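Local coordinates for protein CD180 antigen (PDB 3T6Q) that may cooperate with MD-1 and TLR4 to mediate the innate response of B cells to bacterial lipopolysaccharide, leading to NF-kappa-B activation, at residues Leu182-Asn187 with Ala202-Leu207; Gly464-Thr469 with His494-Leu499; Met96-Leu101 with Pro124-Lys129. All coordinates share one frame; numbering follows the deposited sequence.

From the N terminus, the three contacts are in series: each closes before the next opens, so none nests in or crosses another. Contact 3 comes first, closing a 22-residue excursion through strand 109-111 and joining outer loops of LRR 3 and LRR 4. Contact 1 follows, its centre about 25 Å from that of contact 3; after 14 intervening residues it pairs strand 182-185 with strand 203-208. Contact 2, whose segments are 24 residues apart, packs the segment of strand 465-466 against the turns after strand 490-491, in LRR 16 and LRR 17. Its centre lies about 67 Å from that of contact 3, across the solenoid. All three tie together successive coils of the leucine-rich repeat arc.

Contact 1: Leu182-Asn187 with Ala202-Leu207; sequences LSLNLN and AVFQSL. With GOL (glycerol), chain K.
Leu184 and Leu207 pack closely, with Leu184 CB 3.7 Å from Leu207 CD2. The backbone holds them in parallel pairing: Leu184 N donates to Ser206 O at 3.0 Å, with an N-H...O angle of 163°. Phe204 extends the same buried face: with chi1 at -75°, its CG lies beside the backbone N, which turns the ring toward Leu182 and Leu184. CE1 of Phe204 lies 4.0 Å from Leu184 CB, and Leu182 runs alongside the ring. Leu207 CD2 lies over one face of the ring, toward its rim, and glycerol C2 over the opposite face, while Leu182 O sits near the ring plane at the edge, 3.3 Å from Phe204 CD1. These leucines and the phenylalanine face the interior of a leucine-rich repeat solenoid, whose successive coils each lend a short strand to the parallel concave surface; strand 182-185 runs between those bearing Leu158 and Leu207. The chain turns a corner at Gln205, whose N reaches Leu182 O at 2.8 Å in a bent bond (139° at the hydrogen). The other sheet face is looser and partly exposed. Ser183 OG touches Gln205 CG at 3.3 Å and Ser206 CB at 3.6 Å. At the entry end a glycerol, probably from the crystallisation liquor, intervenes: its O3 accepts from Leu182 N and donates to Val203 O, while O1 accepts from Val203 N.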
loop_
_atom_site.group_PDB
_atom_site.type_symbol
_atom_site.label_atom_id
_atom_site.label_comp_id
_atom_site.label_asym_id
_atom_site.label_seq_id
_atom_site.Cartn_x
_atom_site.Cartn_y
_atom_site.Cartn_z
ATOM N N LEU A 182 -23.567 14.288 4.584
ATOM C CA LEU A 182 -22.219 13.780 4.493
ATOM C C LEU A 182 -21.716 13.833 3.026
ATOM O O LEU A 182 -22.505 13.636 2.084
ATOM C CB LEU A 182 -22.192 12.360 5.016
ATOM C CG LEU A 182 -20.896 11.551 4.968
ATOM C CD1 LEU A 182 -19.839 12.150 5.881
ATOM C CD2 LEU A 182 -21.243 10.169 5.467
ATOM N N SER A 183 -20.415 14.096 2.866
ATOM C CA SER A 183 -19.754 14.035 1.557
ATOM C C SER A 183 -18.845 12.850 1.623
ATOM O O SER A 183 -17.993 12.765 2.509
ATOM C CB SER A 183 -18.939 15.281 1.261
ATOM O OG SER A 183 -19.795 16.416 1.140
ATOM N N LEU A 184 -19.040 11.918 0.711
ATOM C CA LEU A 184 -18.336 10.659 0.780
ATOM C C LEU A 184 -17.566 10.566 -0.556
ATOM O O LEU A 184 -18.178 10.616 -1.613
ATOM C CB LEU A 184 -19.368 9.556 0.875
ATOM C CG LEU A 184 -19.108 8.163 1.438
ATOM C CD1 LEU A 184 -19.836 7.102 0.606
ATOM C CD2 LEU A 184 -17.641 7.766 1.668
ATOM N N ASN A 185 -16.233 10.540 -0.513
ATOM C CA ASN A 185 -15.445 10.493 -1.755
ATOM C C ASN A 185 -14.935 9.080 -2.018
ATOM O O ASN A 185 -14.087 8.552 -1.256
ATOM C CB ASN A 185 -14.277 11.502 -1.683
ATOM C CG ASN A 185 -13.491 11.564 -3.000
ATOM O OD1 ASN A 185 -13.876 10.929 -3.990
ATOM N ND2 ASN A 185 -12.355 12.248 -2.990
ATOM N N LEU A 186 -15.454 8.445 -3.068
ATOM C CA LEU A 186 -14.959 7.146 -3.521
ATOM C C LEU A 186 -14.223 7.192 -4.881
ATOM O O LEU A 186 -14.064 6.158 -5.544
ATOM C CB LEU A 186 -16.078 6.105 -3.586
ATOM C CG LEU A 186 -16.595 5.726 -2.199
ATOM C CD1 LEU A 186 -17.987 5.088 -2.261
ATOM C CD2 LEU A 186 -15.591 4.766 -1.536
ATOM N N ASN A 187 -13.766 8.382 -5.265
ATOM C CA ASN A 187 -12.930 8.559 -6.474
ATOM C C ASN A 187 -11.812 7.526 -6.500
ATOM O O ASN A 187 -11.122 7.370 -5.517
ATOM C CB ASN A 187 -12.313 9.981 -6.453
ATOM C CG ASN A 187 -11.451 10.285 -7.682
ATOM O OD1 ASN A 187 -11.510 9.582 -8.690
ATOM N ND2 ASN A 187 -10.659 11.344 -7.602
ATOM N N ALA A 202 -31.250 7.331 1.758
ATOM C CA ALA A 202 -29.943 7.975 2.003
ATOM C C ALA A 202 -29.950 9.415 1.522
ATOM O O ALA A 202 -30.552 9.708 0.482
ATOM C CB ALA A 202 -28.824 7.191 1.308
ATOM N N VAL A 203 -29.316 10.307 2.293
ATOM C CA VAL A 203 -29.244 11.727 1.940
ATOM C C VAL A 203 -27.774 12.198 2.056
ATOM O O VAL A 203 -27.207 12.249 3.157
ATOM C CB VAL A 203 -30.167 12.599 2.831
ATOM C CG1 VAL A 203 -29.996 14.078 2.503
ATOM C CG2 VAL A 203 -31.623 12.181 2.674
ATOM N N PHE A 204 -27.160 12.523 0.917
ATOM C CA PHE A 204 -25.741 12.966 0.853
ATOM C C PHE A 204 -25.621 14.366 0.338
ATOM O O PHE A 204 -26.442 14.807 -0.475
ATOM C CB PHE A 204 -24.939 12.063 -0.076
ATOM C CG PHE A 204 -24.625 10.745 0.530
ATOM C CD1 PHE A 204 -23.456 10.577 1.290
ATOM C CD2 PHE A 204 -25.518 9.687 0.407
ATOM C CE1 PHE A 204 -23.196 9.350 1.892
ATOM C CE2 PHE A 204 -25.259 8.461 1.004
ATOM C CZ PHE A 204 -24.093 8.294 1.750
ATOM N N GLN A 205 -24.603 15.072 0.819
ATOM C CA GLN A 205 -24.184 16.315 0.205
ATOM C C GLN A 205 -23.454 15.999 -1.117
ATOM O O GLN A 205 -23.908 16.412 -2.178
ATOM C CB GLN A 205 -23.331 17.133 1.177
ATOM C CG GLN A 205 -22.503 18.247 0.565
ATOM C CD GLN A 205 -23.292 19.207 -0.310
ATOM O OE1 GLN A 205 -22.891 19.503 -1.448
ATOM N NE2 GLN A 205 -24.410 19.698 0.203
ATOM N N SER A 206 -22.333 15.289 -1.060
ATOM C CA SER A 206 -21.572 14.914 -2.294
ATOM C C SER A 206 -21.298 13.446 -2.272
ATOM O O SER A 206 -21.072 12.884 -1.213
ATOM C CB SER A 206 -20.209 15.624 -2.390
ATOM O OG SER A 206 -20.378 17.000 -2.567
ATOM N N LEU A 207 -21.346 12.808 -3.435
ATOM C CA LEU A 207 -20.900 11.436 -3.559
ATOM C C LEU A 207 -20.023 11.489 -4.796
ATOM O O LEU A 207 -20.481 11.962 -5.850
ATOM C CB LEU A 207 -22.050 10.473 -3.863
ATOM C CG LEU A 207 -22.878 9.836 -2.751
ATOM C CD1 LEU A 207 -23.907 8.897 -3.346
ATOM C CD2 LEU A 207 -21.947 9.103 -1.788
HETATM C C1 GOL K . -27.045 8.647 5.618
HETATM O O1 GOL K . -28.090 9.178 4.815
HETATM C C2 GOL K . -25.822 9.355 5.100
HETATM O O2 GOL K . -24.725 8.473 5.283
HETATM C C3 GOL K . -25.610 10.633 5.904
HETATM O O3 GOL K . -25.388 11.775 5.050
#

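Contact 2: Gly464-Thr469 with His494-Leu499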
loop_
_atom_site.group_PDB
_atom_site.type_symbol
_atom_site.label_atom_id
_atom_site.label_comp_id
_atom_site.label_asym_id
_atom_site.label_seq_id
_atom_site.Cartn_x
_atom_site.Cartn_y
_atom_site.Cartn_z
ATOM N N GLY A 464 3.053 56.743 -24.771
ATOM C CA GLY A 464 3.159 56.408 -23.334
ATOM C C GLY A 464 2.717 57.529 -22.412
ATOM O O GLY A 464 3.154 57.594 -21.262
ATOM N N ASN A 465 1.895 58.437 -22.912
ATOM C CA ASN A 465 1.416 59.539 -22.092
ATOM C C ASN A 465 -0.114 59.557 -21.921
ATOM O O ASN A 465 -0.848 59.535 -22.912
ATOM C CB ASN A 465 1.846 60.885 -22.676
ATOM C CG ASN A 465 1.404 62.055 -21.810
ATOM O OD1 ASN A 465 1.733 62.119 -20.622
ATOM N ND2 ASN A 465 0.596 62.959 -22.384
ATOM N N ILE A 466 -0.590 59.678 -20.680
ATOM C CA ILE A 466 -2.016 59.899 -20.461
ATOM C C ILE A 466 -2.239 61.379 -20.428
ATOM O O ILE A 466 -1.773 62.058 -19.510
ATOM C CB ILE A 466 -2.536 59.268 -19.157
ATOM C CG1 ILE A 466 -2.078 57.792 -19.059
ATOM C CG2 ILE A 466 -4.056 59.345 -19.125
ATOM C CD1 ILE A 466 -2.691 57.060 -17.863
ATOM N N GLN A 467 -2.966 61.871 -21.426
ATOM C CA GLN A 467 -3.297 63.310 -21.548
ATOM C C GLN A 467 -4.435 63.694 -20.649
ATOM O O GLN A 467 -5.104 62.825 -20.099
ATOM C CB GLN A 467 -3.654 63.663 -22.981
ATOM C CG GLN A 467 -2.427 63.922 -23.841
ATOM C CD GLN A 467 -2.759 64.088 -25.306
ATOM O OE1 GLN A 467 -3.311 63.183 -25.938
ATOM N NE2 GLN A 467 -2.412 65.239 -25.859
ATOM N N LYS A 468 -4.631 64.997 -20.481
ATOM C CA LYS A 468 -5.761 65.524 -19.736
ATOM C C LYS A 468 -7.064 64.951 -20.307
ATOM O O LYS A 468 -7.956 64.598 -19.559
ATOM C CB LYS A 468 -5.777 67.052 -19.840
ATOM C CG LYS A 468 -6.950 67.701 -19.125
ATOM C CD LYS A 468 -6.785 69.218 -19.075
ATOM C CE LYS A 468 -8.060 69.868 -18.569
ATOM N NZ LYS A 468 -7.752 71.077 -17.757
ATOM N N THR A 469 -7.164 64.860 -21.635
ATOM C CA THR A 469 -8.327 64.202 -22.239
ATOM C C THR A 469 -7.980 62.769 -22.565
ATOM O O THR A 469 -6.977 62.478 -23.247
ATOM C CB THR A 469 -8.857 64.922 -23.495
ATOM O OG1 THR A 469 -7.847 64.904 -24.497
ATOM C CG2 THR A 469 -9.185 66.369 -23.180
ATOM N N HIS A 494 -3.810 66.307 -14.578
ATOM C CA HIS A 494 -5.264 66.421 -14.624
ATOM C C HIS A 494 -5.908 65.240 -15.286
ATOM O O HIS A 494 -7.103 65.279 -15.544
ATOM C CB HIS A 494 -5.711 67.744 -15.302
ATOM C CG HIS A 494 -5.325 68.973 -14.521
ATOM N ND1 HIS A 494 -5.760 69.197 -13.254
ATOM C CD2 HIS A 494 -4.478 70.033 -14.841
ATOM C CE1 HIS A 494 -5.226 70.349 -12.802
ATOM N NE2 HIS A 494 -4.443 70.856 -13.773
ATOM N N ALA A 495 -5.143 64.169 -15.541
ATOM C CA ALA A 495 -5.666 62.984 -16.248
ATOM C C ALA A 495 -6.843 62.251 -15.579
ATOM O O ALA A 495 -7.651 61.603 -16.266
ATOM C CB ALA A 495 -4.549 61.984 -16.524
ATOM N N PHE A 496 -6.896 62.308 -14.259
ATOM C CA PHE A 496 -7.837 61.502 -13.479
ATOM C C PHE A 496 -8.756 62.403 -12.657
ATOM O O PHE A 496 -9.452 61.906 -11.765
ATOM C CB PHE A 496 -7.091 60.602 -12.493
ATOM C CG PHE A 496 -6.163 59.587 -13.127
ATOM C CD1 PHE A 496 -6.447 58.997 -14.365
ATOM C CD2 PHE A 496 -5.019 59.195 -12.440
ATOM C CE1 PHE A 496 -5.592 58.032 -14.908
ATOM C CE2 PHE A 496 -4.171 58.221 -12.967
ATOM C CZ PHE A 496 -4.463 57.646 -14.198
ATOM N N THR A 497 -8.732 63.718 -12.932
ATOM C CA THR A 497 -9.466 64.699 -12.107
ATOM C C THR A 497 -10.999 64.456 -11.993
ATOM O O THR A 497 -11.590 64.708 -10.942
ATOM C CB THR A 497 -9.189 66.159 -12.550
ATOM O OG1 THR A 497 -7.778 66.343 -12.738
ATOM C CG2 THR A 497 -9.648 67.145 -11.469
ATOM N N SER A 498 -11.621 63.974 -13.068
ATOM C CA SER A 498 -13.053 63.663 -13.044
ATOM C C SER A 498 -13.345 62.411 -12.226
ATOM O O SER A 498 -14.475 62.192 -11.803
ATOM C CB SER A 498 -13.608 63.516 -14.463
ATOM O OG SER A 498 -12.891 62.549 -15.196
ATOM N N LEU A 499 -12.317 61.599 -11.978
ATOM C CA LEU A 499 -12.496 60.323 -11.246
ATOM C C LEU A 499 -12.384 60.508 -9.741
ATOM O O LEU A 499 -11.319 60.287 -9.141
ATOM C CB LEU A 499 -11.485 59.282 -11.728
ATOM C CG LEU A 499 -11.533 59.130 -13.246
ATOM C CD1 LEU A 499 -10.258 58.463 -13.715
ATOM C CD2 LEU A 499 -12.748 58.302 -13.631
#
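Ile466 meets Ala495 and Phe496 with two different branches, and its torsions decide which goes where. With chi1 at -50°, CG2 is anti to the backbone N and faces the methyl of Ala495, CG2 to CB 3.7 Å; CG1 lies beside the backbone N, and the extended chi2 of -174° carries CD1 on to the phenyl group, 4.1 Å from Phe496 CZ. The isoleucine and phenylalanine side chains cross at about a right angle. Although the CB of Phe496 points away from the other segment, its ring comes back toward it, and Ala495 CB lies over one ring face near the rim. That methyl is therefore shared: it packs on the ring of its own segment, on Ile466, and against Gln467 O at 3.7 Å. The side-chain part of the inner half is apolar. Toward solvent the character changes. Lys468, extended as far as CE, runs alongside His494, their stems touching at Lys468 CG and His494 CB, 4.0 Å apart. Lys468 NZ stays 5.2 Å from His494 NE2, so the pairing rests on the aliphatic carbons and not on charge. Asn470 ND2, just after Thr469, bonds to both Gln467 O and Ala495 O, bridging the two segments. Two type I turns, His494-Thr497 and Phe496-Leu499, shape His494-Leu499, which belongs to the next coil of the leucine-rich repeat solenoid. Strand 465-466 pairs in parallel with strand 490-491, whose Ile491 touches both Ile466 and Phe496, and the turns then lead toward strand 504-506.

Contact 3: Met96-Leu101 with Pro124-Lys129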
loop_
_atom_site.group_PDB
_atom_site.type_symbol
_atom_site.label_atom_id
_atom_site.label_comp_id
_atom_site.label_asym_id
_atom_site.label_seq_id
_atom_site.Cartn_x
_atom_site.Cartn_y
_atom_site.Cartn_z
ATOM N N MET A 96 -0.503 2.055 16.095
ATOM C CA MET A 96 -0.890 3.280 16.754
ATOM C C MET A 96 -1.639 2.869 18.026
ATOM O O MET A 96 -2.618 2.095 17.981
ATOM C CB MET A 96 -1.774 4.092 15.799
ATOM C CG MET A 96 -2.379 5.320 16.449
ATOM S SD MET A 96 -3.243 6.275 15.174
ATOM C CE MET A 96 -3.440 7.833 16.019
ATOM N N ALA A 97 -1.139 3.354 19.155
ATOM C CA ALA A 97 -1.671 2.985 20.466
ATOM C C ALA A 97 -3.109 3.436 20.709
ATOM O O ALA A 97 -3.558 4.475 20.201
ATOM C CB ALA A 97 -0.747 3.517 21.544
ATOM N N GLU A 98 -3.825 2.637 21.486
ATOM C CA GLU A 98 -5.198 2.940 21.931
ATOM C C GLU A 98 -5.332 4.382 22.422
ATOM O O GLU A 98 -6.297 5.063 22.065
ATOM C CB GLU A 98 -5.559 1.978 23.066
ATOM C CG GLU A 98 -6.765 1.079 22.904
ATOM C CD GLU A 98 -7.189 0.791 21.475
ATOM O OE1 GLU A 98 -6.520 0.020 20.736
ATOM O OE2 GLU A 98 -8.257 1.311 21.109
ATOM N N THR A 99 -4.371 4.841 23.237
ATOM C CA THR A 99 -4.418 6.174 23.873
ATOM C C THR A 99 -3.652 7.281 23.119
ATOM O O THR A 99 -3.451 8.386 23.644
ATOM C CB THR A 99 -3.904 6.120 25.344
ATOM O OG1 THR A 99 -2.487 5.875 25.362
ATOM C CG2 THR A 99 -4.600 5.041 26.115
ATOM N N ALA A 100 -3.202 6.993 21.893
ATOM C CA ALA A 100 -2.381 7.954 21.165
ATOM C C ALA A 100 -3.122 9.271 20.995
ATOM O O ALA A 100 -2.522 10.354 21.138
ATOM C CB ALA A 100 -1.972 7.396 19.796
ATOM N N LEU A 101 -4.435 9.184 20.750
ATOM C CA LEU A 101 -5.257 10.393 20.550
ATOM C C LEU A 101 -6.124 10.773 21.770
ATOM O O LEU A 101 -7.203 11.354 21.606
ATOM C CB LEU A 101 -6.164 10.196 19.319
ATOM C CG LEU A 101 -5.481 10.161 17.944
ATOM C CD1 LEU A 101 -6.464 9.660 16.884
ATOM C CD2 LEU A 101 -4.986 11.566 17.621
ATOM N N PRO A 124 -7.318 4.264 16.440
ATOM C CA PRO A 124 -8.246 4.205 17.597
ATOM C C PRO A 124 -8.855 5.572 17.808
ATOM O O PRO A 124 -8.180 6.498 18.257
ATOM C CB PRO A 124 -7.343 3.784 18.776
ATOM C CG PRO A 124 -6.100 3.211 18.148
ATOM C CD PRO A 124 -5.917 3.985 16.849
ATOM N N LEU A 125 -10.105 5.731 17.377
ATOM C CA LEU A 125 -10.733 7.067 17.382
ATOM C C LEU A 125 -11.830 7.258 18.451
ATOM O O LEU A 125 -12.564 8.224 18.377
ATOM C CB LEU A 125 -11.338 7.384 16.023
ATOM C CG LEU A 125 -10.319 7.703 14.926
ATOM C CD1 LEU A 125 -10.928 7.410 13.563
ATOM C CD2 LEU A 125 -9.831 9.131 15.039
ATOM N N HIS A 126 -11.942 6.338 19.402
ATOM C CA HIS A 126 -12.984 6.395 20.450
ATOM C C HIS A 126 -12.997 7.679 21.290
ATOM O O HIS A 126 -14.023 8.027 21.864
ATOM C CB HIS A 126 -12.861 5.171 21.337
ATOM C CG HIS A 126 -11.500 5.032 21.964
ATOM N ND1 HIS A 126 -10.467 4.425 21.332
ATOM C CD2 HIS A 126 -11.005 5.495 23.172
ATOM C CE1 HIS A 126 -9.377 4.479 22.114
ATOM N NE2 HIS A 126 -9.708 5.126 23.245
ATOM N N ASN A 127 -11.883 8.402 21.353
ATOM C CA ASN A 127 -11.816 9.696 22.052
ATOM C C ASN A 127 -12.221 10.928 21.204
ATOM O O ASN A 127 -12.216 12.054 21.712
ATOM C CB ASN A 127 -10.407 9.956 22.606
ATOM C CG ASN A 127 -10.136 9.230 23.898
ATOM O OD1 ASN A 127 -10.965 9.246 24.804
ATOM N ND2 ASN A 127 -8.963 8.585 24.001
ATOM N N GLN A 128 -12.470 10.746 19.904
ATOM C CA GLN A 128 -12.706 11.894 19.023
ATOM C C GLN A 128 -14.214 11.964 18.775
ATOM O O GLN A 128 -14.736 11.388 17.799
ATOM C CB GLN A 128 -11.914 11.783 17.689
ATOM C CG GLN A 128 -10.525 12.369 17.786
ATOM C CD GLN A 128 -9.692 11.580 18.783
ATOM O OE1 GLN A 128 -9.558 10.364 18.664
ATOM N NE2 GLN A 128 -9.165 12.263 19.785
ATOM N N LYS A 129 -14.915 12.654 19.674
ATOM C CA LYS A 129 -16.376 12.686 19.606
ATOM C C LYS A 129 -16.954 13.778 18.696
ATOM O O LYS A 129 -18.138 13.751 18.405
ATOM C CB LYS A 129 -16.971 12.794 21.021
ATOM C CG LYS A 129 -17.319 11.471 21.673
ATOM C CD LYS A 129 -16.110 10.783 22.263
ATOM C CE LYS A 129 -16.537 9.543 23.028
ATOM N NZ LYS A 129 -17.275 9.917 24.263
HETATM O O HOH W 1 -5.459 6.717 19.390
HETATM O O HOH W 2 -10.958 2.441 19.543
HETATM O O HOH W 3 -7.210 7.807 22.157
#
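Gln128 NE2 donates to Leu101 O at 2.8 Å, and the same nitrogen also bonds to Pro104 O, so two backbone carbonyls of the preceding coil hold the amide. The first bond is well formed: the angle at the hydrogen is 160°, the donor lies in the carbonyl plane, and the acceptor is close to the plane of the amide. A bend at chi2 (64°) folds the glutamine back, bringing Gln128 OE1 to 3.5 Å from Leu101 CB. Leu101 also reaches inward, its CD1 meeting CD2 of Leu125.

Pro124 fits its ring against the start of Met96-Leu101. Its CD packs on Met96 CG at 3.8 Å, its CG approaches Ala97 O, and its CB lies 3.5 Å from Glu98 OE2. Beyond it, His126 turns a ring edge to the backbone, with CE1 3.1 Å from Glu98 O; the planes of ring and Glu98 carboxylate are nearly parallel, 16° apart, although the side chains cross at about a right angle. Outside the two segments, Glu98 OE1 forms a salt bridge to a basic side chain of a different protein in the assembly, which also reaches Met96 O and Pro124.

Water fills the polar seam. One molecule accepts from Leu101 N at 3.0 Å and is close enough to Ala97 O and Pro124 O to donate to either, though its protons cannot serve every acceptor around it. Another donates to Glu98 O and accepts from Asn127 ND2 at 2.7 Å.

Both segments are turn-rich loops on successive coils of the leucine-rich repeat solenoid, with type I turns at Ala97-Ala100 and Leu125-Gln128. Met96, ending strand 95-96, touches Ile72 of strand 71-72 and also Phe112; strand 109-111 lies between the segments along the chain, and strand 133-135 follows Lys129.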